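Local coordinates for RxLR effector protein 54 (PDB 5L7S) that binds the host autophagy protein ATG8CL through a C-terminal ATG8-interacting motif and stimulates autophagosome formation, co-opting the autophagy machinery of the infected plant cell, at residues Leu14-Phe28 with Phe46-Asn59. Sequence-based numbering, arbitrary orientation.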
# COMPACT_ATOMS: atom_id res chain seq x y z
N LEU A 14 25.03 23.43 -10.43
CA LEU A 14 25.37 22.24 -9.64
C LEU A 14 26.47 22.53 -8.60
O LEU A 14 26.33 22.15 -7.43
CB LEU A 14 25.80 21.11 -10.59
CG LEU A 14 26.19 19.75 -10.01
CD1 LEU A 14 25.15 19.22 -9.02
CD2 LEU A 14 26.41 18.76 -11.14
N LYS A 15 27.53 23.23 -9.01
CA LYS A 15 28.62 23.60 -8.10
C LYS A 15 28.09 24.42 -6.93
O LYS A 15 28.41 24.14 -5.77
CB LYS A 15 29.73 24.39 -8.80
CG LYS A 15 30.48 23.64 -9.90
CD LYS A 15 31.39 22.54 -9.36
CE LYS A 15 31.79 21.56 -10.46
NZ LYS A 15 30.63 20.80 -11.02
N VAL A 16 27.25 25.41 -7.26
CA VAL A 16 26.65 26.28 -6.24
C VAL A 16 25.93 25.45 -5.18
O VAL A 16 26.18 25.64 -3.99
CB VAL A 16 25.68 27.32 -6.86
CG1 VAL A 16 25.00 28.15 -5.77
CG2 VAL A 16 26.42 28.22 -7.86
N TRP A 17 25.09 24.51 -5.61
CA TRP A 17 24.34 23.65 -4.68
C TRP A 17 25.27 22.80 -3.80
O TRP A 17 25.01 22.64 -2.60
CB TRP A 17 23.38 22.71 -5.42
CG TRP A 17 22.31 23.38 -6.24
CD1 TRP A 17 21.87 24.67 -6.16
CD2 TRP A 17 21.52 22.76 -7.27
NE1 TRP A 17 20.88 24.90 -7.08
CE2 TRP A 17 20.64 23.75 -7.77
CE3 TRP A 17 21.48 21.48 -7.81
CZ2 TRP A 17 19.73 23.48 -8.80
CZ3 TRP A 17 20.58 21.21 -8.83
CH2 TRP A 17 19.71 22.21 -9.31
N ILE A 18 26.33 22.26 -4.41
CA ILE A 18 27.26 21.37 -3.71
C ILE A 18 28.03 22.15 -2.65
O ILE A 18 28.05 21.75 -1.48
CB ILE A 18 28.22 20.67 -4.70
CG1 ILE A 18 27.44 19.74 -5.64
CG2 ILE A 18 29.28 19.86 -3.94
CD1 ILE A 18 28.14 19.44 -6.94
N GLN A 19 28.65 23.26 -3.06
CA GLN A 19 29.34 24.17 -2.13
C GLN A 19 28.44 24.66 -1.00
O GLN A 19 28.89 24.78 0.14
CB GLN A 19 29.92 25.38 -2.88
CG GLN A 19 31.19 25.06 -3.66
CD GLN A 19 31.51 26.06 -4.75
OE1 GLN A 19 30.94 27.15 -4.80
NE2 GLN A 19 32.43 25.69 -5.63
N SER A 20 27.18 24.93 -1.33
CA SER A 20 26.18 25.38 -0.35
C SER A 20 25.76 24.32 0.67
O SER A 20 25.23 24.68 1.73
CB SER A 20 24.92 25.88 -1.07
OG SER A 20 25.23 26.99 -1.89
N GLN A 21 25.96 23.05 0.34
CA GLN A 21 25.59 21.91 1.19
C GLN A 21 24.09 21.88 1.49
O GLN A 21 23.67 21.55 2.61
CB GLN A 21 26.43 21.89 2.47
CG GLN A 21 27.93 21.94 2.24
CD GLN A 21 28.72 21.68 3.50
OE1 GLN A 21 28.35 22.12 4.59
NE2 GLN A 21 29.83 20.95 3.36
N ILE A 22 23.30 22.25 0.48
CA ILE A 22 21.84 22.23 0.58
C ILE A 22 21.37 20.77 0.55
O ILE A 22 21.88 19.97 -0.23
CB ILE A 22 21.16 23.08 -0.53
CG1 ILE A 22 19.67 23.27 -0.23
CG2 ILE A 22 21.36 22.48 -1.93
CD1 ILE A 22 18.98 24.23 -1.17
N HIS A 23 20.42 20.43 1.43
CA HIS A 23 19.94 19.06 1.56
C HIS A 23 18.95 18.76 0.42
O HIS A 23 18.10 19.60 0.13
CB HIS A 23 19.28 18.84 2.92
CG HIS A 23 19.00 17.40 3.23
ND1 HIS A 23 17.75 16.84 3.06
CD2 HIS A 23 19.80 16.42 3.69
CE1 HIS A 23 17.80 15.56 3.41
NE2 HIS A 23 19.03 15.28 3.80
N PRO A 24 19.06 17.58 -0.24
CA PRO A 24 18.20 17.35 -1.42
C PRO A 24 16.68 17.44 -1.19
O PRO A 24 15.97 17.84 -2.11
CB PRO A 24 18.61 15.94 -1.89
CG PRO A 24 19.97 15.73 -1.32
CD PRO A 24 19.96 16.44 -0.00
N ARG A 25 16.20 17.06 -0.01
CA ARG A 25 14.78 17.28 0.33
C ARG A 25 14.40 18.76 0.26
O ARG A 25 13.34 19.09 -0.28
CB ARG A 25 14.40 16.69 1.70
CG ARG A 25 12.89 16.73 1.97
CD ARG A 25 12.46 15.93 3.19
NE ARG A 25 12.30 14.50 2.90
CZ ARG A 25 13.20 13.54 3.12
NH1 ARG A 25 12.90 12.28 2.79
NH2 ARG A 25 14.40 13.80 3.66
N GLU A 26 15.26 19.63 0.79
CA GLU A 26 15.04 21.09 0.74
C GLU A 26 15.03 21.60 -0.70
O GLU A 26 14.16 22.39 -1.07
CB GLU A 26 16.11 21.86 1.53
CG GLU A 26 16.16 21.57 3.03
CD GLU A 26 17.40 22.15 3.71
OE1 GLU A 26 17.33 22.39 4.94
OE2 GLU A 26 18.45 22.37 3.05
N LEU A 27 16.00 21.16 -1.50
CA LEU A 27 16.08 21.57 -2.90
C LEU A 27 14.90 21.04 -3.73
O LEU A 27 14.40 21.75 -4.59
CB LEU A 27 17.40 21.11 -3.55
CG LEU A 27 17.64 21.64 -4.97
CD1 LEU A 27 17.80 23.16 -4.98
CD2 LEU A 27 18.85 20.99 -5.63
N PHE A 28 14.48 19.81 -3.46
CA PHE A 28 13.31 19.22 -4.12
C PHE A 28 12.08 20.12 -3.96
O PHE A 28 11.35 20.37 -4.93
CB PHE A 28 13.04 17.82 -3.57
CG PHE A 28 12.05 17.03 -4.37
CD1 PHE A 28 12.45 16.34 -5.51
CD2 PHE A 28 10.71 16.96 -3.98
CE1 PHE A 28 11.54 15.60 -6.25
CE2 PHE A 28 9.80 16.22 -4.72
CZ PHE A 28 10.21 15.54 -5.85
N PHE A 46 14.87 18.34 -12.66
CA PHE A 46 14.89 17.01 -12.04
C PHE A 46 16.22 16.30 -12.29
O PHE A 46 16.82 15.77 -11.36
CB PHE A 46 13.72 16.14 -12.53
CG PHE A 46 13.63 14.81 -11.83
CD1 PHE A 46 13.42 14.75 -10.45
CD2 PHE A 46 13.77 13.61 -12.53
CE1 PHE A 46 13.35 13.53 -9.80
CE2 PHE A 46 13.69 12.39 -11.88
CZ PHE A 46 13.48 12.35 -10.51
N VAL A 47 16.68 16.31 -13.54
CA VAL A 47 17.96 15.69 -13.90
C VAL A 47 19.09 16.28 -13.05
O VAL A 47 19.89 15.55 -12.47
CB VAL A 47 18.28 15.83 -15.41
CG1 VAL A 47 19.60 15.14 -15.75
CG2 VAL A 47 17.15 15.28 -16.27
N GLN A 48 19.12 17.61 -12.97
CA GLN A 48 20.06 18.33 -12.11
C GLN A 48 19.93 17.92 -10.64
O GLN A 48 20.93 17.73 -9.95
CB GLN A 48 19.89 19.86 -12.25
CG GLN A 48 20.57 20.46 -13.48
CD GLN A 48 22.07 20.65 -13.30
OE1 GLN A 48 22.85 19.70 -13.45
NE2 GLN A 48 22.48 21.87 -12.99
N TRP A 49 18.69 17.79 -10.16
CA TRP A 49 18.44 17.32 -8.80
C TRP A 49 19.06 15.94 -8.54
O TRP A 49 19.63 15.72 -7.47
CB TRP A 49 16.94 17.31 -8.46
CG TRP A 49 16.68 16.89 -7.06
CD1 TRP A 49 16.84 17.64 -5.94
CD2 TRP A 49 16.23 15.60 -6.62
NE1 TRP A 49 16.52 16.91 -4.82
CE2 TRP A 49 16.14 15.65 -5.21
CE3 TRP A 49 15.90 14.41 -7.28
CZ2 TRP A 49 15.73 14.56 -4.44
CZ3 TRP A 49 15.48 13.32 -6.51
CH2 TRP A 49 15.41 13.41 -5.11
N LEU A 50 18.96 15.04 -9.52
CA LEU A 50 19.59 13.72 -9.41
C LEU A 50 21.11 13.83 -9.35
O LEU A 50 21.76 13.15 -8.55
CB LEU A 50 19.18 12.80 -10.57
CG LEU A 50 17.70 12.42 -10.65
CD1 LEU A 50 17.42 11.67 -11.94
CD2 LEU A 50 17.26 11.59 -9.45
N ARG A 51 21.68 14.71 -10.19
CA ARG A 51 23.12 14.98 -10.16
C ARG A 51 23.58 15.44 -8.78
O ARG A 51 24.62 14.99 -8.29
CB ARG A 51 23.52 15.99 -11.25
CG ARG A 51 23.34 15.48 -12.67
CD ARG A 51 24.06 16.35 -13.69
NE ARG A 51 23.62 16.06 -15.06
CZ ARG A 51 22.82 16.82 -15.82
NH1 ARG A 51 22.31 17.97 -15.38
NH2 ARG A 51 22.51 16.41 -17.05
N LEU A 52 22.81 16.32 -8.13
CA LEU A 52 23.09 16.72 -6.75
C LEU A 52 22.97 15.55 -5.78
O LEU A 52 23.80 15.40 -4.88
CB LEU A 52 22.16 17.84 -6.27
CG LEU A 52 22.44 18.30 -4.82
CD1 LEU A 52 23.73 19.10 -4.74
CD2 LEU A 52 21.29 19.10 -4.25
N VAL A 53 21.92 14.75 -5.93
CA VAL A 53 21.71 13.59 -5.06
C VAL A 53 22.93 12.68 -5.16
O VAL A 53 23.52 12.34 -4.14
CB VAL A 53 20.39 12.84 -5.40
CG1 VAL A 53 20.31 11.50 -4.67
CG2 VAL A 53 19.18 13.71 -5.05
N LYS A 54 23.32 12.34 -6.39
CA LYS A 54 24.52 11.54 -6.67
C LYS A 54 25.75 12.03 -5.89
O LYS A 54 26.37 11.26 -5.16
CB LYS A 54 24.81 11.54 -8.17
CG LYS A 54 25.90 10.58 -8.63
CD LYS A 54 26.04 10.62 -10.14
CE LYS A 54 27.26 9.84 -10.61
NZ LYS A 54 27.44 9.94 -12.08
N ASP A 55 26.08 13.31 -6.05
CA ASP A 55 27.23 13.92 -5.37
C ASP A 55 27.07 13.95 -3.85
O ASP A 55 28.03 13.70 -3.12
CB ASP A 55 27.47 15.34 -5.89
CG ASP A 55 28.71 15.97 -5.27
OD1 ASP A 55 29.83 15.67 -5.72
OD2 ASP A 55 28.55 16.77 -4.32
N PHE A 56 25.86 14.27 -3.38
CA PHE A 56 25.56 14.32 -1.94
C PHE A 56 25.77 12.96 -1.26
O PHE A 56 26.19 12.92 -0.11
CB PHE A 56 24.12 14.80 -1.72
CG PHE A 56 23.81 15.19 -0.29
CD1 PHE A 56 24.06 16.48 0.16
CD2 PHE A 56 23.26 14.27 0.60
CE1 PHE A 56 23.77 16.85 1.47
CE2 PHE A 56 22.97 14.63 1.91
CZ PHE A 56 23.23 15.92 2.35
N ARG A 57 25.49 11.88 -1.97
CA ARG A 57 25.72 10.52 -1.46
C ARG A 57 27.19 10.18 -1.36
O ARG A 57 27.66 9.76 -0.30
CB ARG A 57 25.04 9.49 -2.35
CG ARG A 57 23.54 9.51 -2.24
CD ARG A 57 22.91 8.46 -3.13
NE ARG A 57 21.91 7.71 -2.38
CZ ARG A 57 21.38 6.56 -2.76
NH1 ARG A 57 21.70 5.97 -3.91
NH2 ARG A 57 20.49 6.00 -1.96
N ALA A 58 27.91 10.36 -2.46
CA ALA A 58 29.36 10.16 -2.50
C ALA A 58 30.06 10.85 -1.32
O ALA A 58 30.78 10.20 -0.56
CB ALA A 58 29.93 10.66 -3.82
N ASN A 59 29.79 12.14 -1.15
CA ASN A 59 30.43 12.94 -0.10
C ASN A 59 29.93 12.68 1.33
O ASN A 59 30.67 12.94 2.28
CB ASN A 59 30.32 14.44 -0.42
CG ASN A 59 31.04 14.83 -1.71
OD1 ASN A 59 31.92 14.12 -2.20
ND2 ASN A 59 30.67 15.98 -2.27
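Trp49 reaches from helix 46-59 to the start of helix 24-28, where its indole NE1 donates a hydrogen bond of 2.9 Å to Pro24 O. The carbonyl lies close to the indole plane, whereas NE1 stands above the plane of the carbonyl; Phe28 N meets the same oxygen from the opposite face. Phe28 turns its edge onto one face of the indole, CD1 lying 3.8 Å from Trp49 CE2 with ring planes at 61°, and Val53 CG2 covers the other face and also touches Pro24 CB. Phe56, one turn beyond Val53, lies with its ring under Pro24, whose CD sits almost exactly over the centre, 3.8 Å from the centroid, a CH-pi contact. His23, the N-cap residue, brings CD2 to Phe56 CZ.

Between the two helices of segment 14-28, Leu52 enters as a knob among Leu14, Trp17, Ile18 and Leu27. Its chi1 of -179° sets CG anti to the backbone N, and the two methyls beyond it take different partners: CD1 rests 3.7 Å from Trp17 CB and beside Ile18 CG1, while CD2 meets Leu27 CD2 and Ile22 CG2. The CZ3 edge of the Trp17 indole faces the backbone of Gln48, CZ3 lying 3.7 Å from Gln48 O. Leu73 and Leu74 of helix 67-75, in the region assigned as the next WY-domain, pack on Phe28. Helix 46-59 crosses helix 14-20 at -38° and runs nearly antiparallel to helix 24-28. Between the two segments, this interlocking of aromatic and aliphatic side chains forms part of the hydrophobic core of the region assigned as WY-domain 1, the first of five.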